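Local coordinates for synaptic vesicle membrane protein VAT-1 homolog-like (Homo sapiens, PDB 4A27) that probably acts as an oxidoreductase of the quinone oxidoreductase branch of the zinc-containing alcohol dehydrogenase family, though its substrate is not established, at residues E32-V37 with A98-T103; F91-A96 with L283-G288. All blocks are in the same frame, centred on the assembly; numbering follows the deposited sequence.

Contact 1 (E32-V37 with A98-T103); sequences ELKIRV and AEVVCT. With EDO (1,2-ethanediol), chain D.
Ile35 and Val101 face each other as an antiparallel hydrogen-bonded pair: Ile35 N reaches Val101 O at 2.7 Å and Val101 N returns to Ile35 O at 2.9 Å. Leu33 and Thr103 repeat this pair of hydrogen bonds two residues along, and Val37 N adds a fifth bond, to Glu99 O at 2.8 Å. At the non-hydrogen-bonded pairs between them, Lys34 with Cys102 and Arg36 with Val100, the CA atoms draw closer, and CA-H...O contacts run from Cys102 CA to Leu33 O and from Val100 CA to Ile35 O.

The ladder belongs to the GroES-like domain of this dehydrogenase family; strand 67-75 bonds to the other edge of strand 32-42, making 32-37 an inner strand.

Side chains pack on both faces. On one, the extended Lys34 chain, its CG anti to the backbone N (chi1 -177°), crosses Val100 obliquely with CG 3.6 Å from Val100 CG1, and carries NZ on to a salt bridge with Glu27. Val100 CG2 lies over the rim of one face of the Arg36 guanidinium, whose NE pairs with Glu73. On the other face, Val37 CG2 meets Val101 CG2 at 3.9 Å.

At the Glu99 end a water donates to both Val37 O and Glu99 O and also bonds O2 of an ethanediol, probably from the crystallisation liquor, to which Arg36 NH1 makes a weak bond of 3.4 Å.

Contact 2 (F91-A96 with L283-G288); sequences FVNYNA and LLFKQG
Asn93 lays its side chain flat on the ring of Phe285. Amide and ring planes are only 4° apart, and the two side chains run past each other in opposite directions, so that Asn93 CB sits over the middle of the ring, 3.7 Å from its centroid, while CG comes within 3.8 Å of Phe285 CD2, nearer the root of the phenyl group. With CG anti to the backbone N (chi1 -167°), the amide is carried along the ring towards Phe285 CB. Asn93 is the centre of an inverse gamma turn, and the far end of the ring presses on the backbone here: Phe285 CZ is 3.4 Å from Asn93 N and 3.5 Å from Val92 C.

The opposite face of the Phe285 ring rests on CB of its own neighbour, Leu284, so the phenyl group is sandwiched between Leu284 CB and the Asn93 side chain. Leu284 in turn points a methyl at Phe91. Its CD1 stands 3.6 Å from the centroid of the Phe91 ring and 11° off the normal, a CH-pi contact with the side chains crossing at about a right angle. Phe91 CB also touches Phe285 CZ, at 4.0 Å.

A helix that follows the last strand of the parallel sheet, 274-278, thus packs on the GroES-like part of the chain, at the end of strand 87-91 and the loop after it; Phe107 meets the Phe285 ring edge-to-face, and Ile293 of helix 290-305 and Met125 of helix 124-137 pack on Phe91.

How the contacts relate
Both contacts are largely buried, but each has a more open part: the Glu99 end in contact 1, with its water and ethanediol, and Asn93 in contact 2. Contact 1 joins two strands of a single domain through a regular backbone ladder; contact 2 brings together elements far apart in the chain, the end of strand 87-91 with its loop and helix 280-285, and depends on ring faces, a methyl and an amide, with no hydrogen bond between its segments. Their centres are 14 Å apart, and they meet directly: Thr103 OG1 probably bonds Phe91 O at 3.0 Å, and Val101 CG2 packs on Ala96 CA. The 91-96 loop therefore lies against strand 100-104 and helix 280-285.

Contact 1 (E32-V37 with A98-T103)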
# COMPACT_ATOMS: atom_id res chain seq x y z
N GLU A 32 14.84 20.58 23.67
CA GLU A 32 15.81 20.54 22.57
C GLU A 32 17.15 20.10 23.13
O GLU A 32 17.33 20.10 24.35
CB GLU A 32 15.98 21.92 21.92
CG GLU A 32 14.73 22.45 21.23
CD GLU A 32 15.00 23.73 20.45
OE1 GLU A 32 15.94 24.48 20.81
OE2 GLU A 32 14.26 23.99 19.47
N LEU A 33 18.06 19.67 22.27
CA LEU A 33 19.45 19.63 22.67
C LEU A 33 20.34 20.35 21.65
O LEU A 33 19.89 20.68 20.55
CB LEU A 33 19.93 18.22 23.02
CG LEU A 33 19.65 17.07 22.07
CD1 LEU A 33 20.71 17.11 20.99
CD2 LEU A 33 19.65 15.72 22.78
N LYS A 34 21.55 20.66 22.09
CA LYS A 34 22.54 21.38 21.33
C LYS A 34 23.59 20.39 20.88
O LYS A 34 24.13 19.64 21.72
CB LYS A 34 23.17 22.45 22.22
CG LYS A 34 24.18 23.36 21.53
CD LYS A 34 24.84 24.28 22.59
CE LYS A 34 25.94 25.18 22.03
NZ LYS A 34 26.47 26.14 23.07
N ILE A 35 23.89 20.41 19.59
CA ILE A 35 24.81 19.45 18.96
C ILE A 35 25.97 20.17 18.31
O ILE A 35 25.79 21.12 17.52
CB ILE A 35 24.10 18.56 17.83
CG1 ILE A 35 23.02 17.67 18.42
CG2 ILE A 35 25.17 17.68 17.14
CD1 ILE A 35 22.14 16.88 17.41
N ARG A 36 27.17 19.72 18.65
CA ARG A 36 28.41 20.20 18.05
C ARG A 36 28.59 19.32 16.81
O ARG A 36 28.84 18.13 16.94
CB ARG A 36 29.58 20.03 19.04
CG ARG A 36 31.00 20.23 18.49
CD ARG A 36 31.29 21.65 18.04
NE ARG A 36 31.52 22.49 19.22
CZ ARG A 36 32.12 23.68 19.23
NH1 ARG A 36 32.58 24.23 18.10
NH2 ARG A 36 32.26 24.33 20.38
N VAL A 37 28.45 19.92 15.63
CA VAL A 37 28.27 19.18 14.40
C VAL A 37 29.60 18.70 13.88
O VAL A 37 30.57 19.46 13.86
CB VAL A 37 27.60 20.05 13.32
CG1 VAL A 37 27.54 19.35 11.91
CG2 VAL A 37 26.23 20.44 13.80
N ALA A 98 26.12 23.98 9.80
CA ALA A 98 26.75 24.90 10.74
C ALA A 98 27.52 24.08 11.77
O ALA A 98 27.31 22.86 11.90
CB ALA A 98 25.70 25.79 11.43
N GLU A 99 28.43 24.74 12.47
CA GLU A 99 29.22 24.09 13.50
C GLU A 99 28.39 23.63 14.68
O GLU A 99 28.79 22.69 15.38
CB GLU A 99 30.36 25.03 13.96
CG GLU A 99 31.43 25.18 12.89
CD GLU A 99 32.56 26.15 13.24
OE1 GLU A 99 32.30 27.24 13.81
OE2 GLU A 99 33.72 25.82 12.90
N VAL A 100 27.28 24.32 14.95
CA VAL A 100 26.38 23.98 16.06
C VAL A 100 24.92 24.08 15.64
O VAL A 100 24.53 24.98 14.85
CB VAL A 100 26.62 24.90 17.32
CG1 VAL A 100 25.73 24.51 18.47
CG2 VAL A 100 28.09 24.86 17.79
N VAL A 101 24.13 23.15 16.17
CA VAL A 101 22.73 22.94 15.82
C VAL A 101 21.94 22.66 17.09
O VAL A 101 22.36 21.87 17.94
CB VAL A 101 22.60 21.72 14.81
CG1 VAL A 101 21.30 21.00 14.95
CG2 VAL A 101 22.80 22.19 13.35
N CYS A 102 20.77 23.26 17.21
CA CYS A 102 19.81 22.89 18.22
C CYS A 102 18.60 22.27 17.52
O CYS A 102 18.18 22.74 16.46
CB CYS A 102 19.40 24.11 19.07
SG CYS A 102 20.71 24.64 20.25
N THR A 103 18.06 21.19 18.08
CA THR A 103 16.89 20.50 17.49
C THR A 103 16.10 19.75 18.57
O THR A 103 16.69 19.26 19.56
CB THR A 103 17.34 19.51 16.34
OG1 THR A 103 16.23 19.18 15.47
CG2 THR A 103 17.97 18.24 16.92
C1 EDO D . 35.53 21.17 15.29
O1 EDO D . 34.41 20.30 15.57
C2 EDO D . 35.10 22.43 14.52
O2 EDO D . 33.98 23.07 15.18
O HOH W 1 31.33 21.96 14.60

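Contact 2 (F91-A96 with L283-G288)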
# COMPACT_ATOMS: atom_id res chain seq x y z
N PHE A 91 17.81 14.79 12.65
CA PHE A 91 17.15 15.54 11.61
C PHE A 91 17.00 16.94 12.14
O PHE A 91 16.81 17.13 13.34
CB PHE A 91 15.73 15.00 11.33
CG PHE A 91 15.68 13.65 10.66
CD1 PHE A 91 15.95 13.54 9.31
CD2 PHE A 91 15.32 12.50 11.36
CE1 PHE A 91 15.89 12.30 8.70
CE2 PHE A 91 15.25 11.27 10.75
CZ PHE A 91 15.51 11.18 9.43
N VAL A 92 17.02 17.92 11.28
CA VAL A 92 16.83 19.27 11.73
C VAL A 92 16.16 20.02 10.61
O VAL A 92 16.43 19.76 9.43
CB VAL A 92 18.17 19.89 12.23
CG1 VAL A 92 19.18 19.92 11.16
CG2 VAL A 92 17.92 21.32 12.76
N ASN A 93 15.20 20.87 10.97
CA ASN A 93 14.38 21.54 9.98
C ASN A 93 15.16 22.75 9.53
O ASN A 93 14.96 23.86 10.02
CB ASN A 93 13.00 21.91 10.57
CG ASN A 93 11.98 22.32 9.50
OD1 ASN A 93 12.25 22.30 8.31
ND2 ASN A 93 10.79 22.68 9.95
N TYR A 94 16.08 22.53 8.59
CA TYR A 94 17.05 23.56 8.15
C TYR A 94 18.08 23.72 9.23
O TYR A 94 17.96 23.11 10.31
CB TYR A 94 16.41 24.92 7.83
CG TYR A 94 15.51 24.89 6.64
CD1 TYR A 94 16.03 25.05 5.36
CD2 TYR A 94 14.16 24.69 6.78
CE1 TYR A 94 15.21 24.99 4.24
CE2 TYR A 94 13.34 24.62 5.66
CZ TYR A 94 13.87 24.76 4.40
OH TYR A 94 13.02 24.71 3.30
N ASN A 95 19.10 24.51 8.93
CA ASN A 95 20.14 24.87 9.93
C ASN A 95 21.17 23.80 10.25
O ASN A 95 21.99 24.01 11.12
CB ASN A 95 19.53 25.39 11.23
CG ASN A 95 18.77 26.68 11.04
OD1 ASN A 95 19.34 27.66 10.61
ND2 ASN A 95 17.50 26.68 11.34
N ALA A 96 21.19 22.72 9.49
CA ALA A 96 22.17 21.67 9.73
C ALA A 96 23.59 22.05 9.28
O ALA A 96 24.53 21.56 9.87
CB ALA A 96 21.74 20.37 9.07
N LEU A 283 6.64 14.19 6.84
CA LEU A 283 6.22 13.25 7.87
C LEU A 283 6.76 13.67 9.22
O LEU A 283 6.06 13.60 10.22
CB LEU A 283 6.70 11.82 7.53
CG LEU A 283 6.04 10.62 8.20
CD1 LEU A 283 4.52 10.61 7.99
CD2 LEU A 283 6.66 9.30 7.66
N LEU A 284 8.02 14.14 9.22
CA LEU A 284 8.71 14.58 10.42
C LEU A 284 8.20 15.93 10.99
O LEU A 284 7.85 16.01 12.16
CB LEU A 284 10.20 14.71 10.16
CG LEU A 284 10.93 13.39 10.00
CD1 LEU A 284 12.30 13.65 9.36
CD2 LEU A 284 11.04 12.66 11.32
N PHE A 285 8.17 16.94 10.15
CA PHE A 285 8.10 18.33 10.57
C PHE A 285 6.73 18.97 10.35
O PHE A 285 6.51 20.04 10.86
CB PHE A 285 9.17 19.17 9.85
CG PHE A 285 10.58 18.78 10.16
CD1 PHE A 285 11.01 18.64 11.47
CD2 PHE A 285 11.49 18.56 9.14
CE1 PHE A 285 12.34 18.27 11.75
CE2 PHE A 285 12.81 18.21 9.42
CZ PHE A 285 13.23 18.06 10.72
N LYS A 286 5.85 18.33 9.57
CA LYS A 286 4.48 18.81 9.33
C LYS A 286 3.39 17.87 9.85
O LYS A 286 2.33 18.35 10.27
CB LYS A 286 4.21 19.02 7.84
CG LYS A 286 5.15 19.96 7.17
CD LYS A 286 4.67 20.29 5.76
CE LYS A 286 5.70 21.17 5.05
NZ LYS A 286 5.32 21.45 3.64
N GLN A 287 3.63 16.56 9.81
CA GLN A 287 2.59 15.60 10.13
C GLN A 287 2.77 14.90 11.47
O GLN A 287 1.92 14.12 11.87
CB GLN A 287 2.49 14.58 9.01
CG GLN A 287 1.95 15.16 7.72
CD GLN A 287 2.40 14.39 6.48
OE1 GLN A 287 2.90 13.27 6.59
NE2 GLN A 287 2.27 15.01 5.30
N GLY A 288 3.87 15.16 12.16
CA GLY A 288 3.99 14.75 13.55
C GLY A 288 4.30 13.29 13.81
O GLY A 288 3.96 12.76 14.88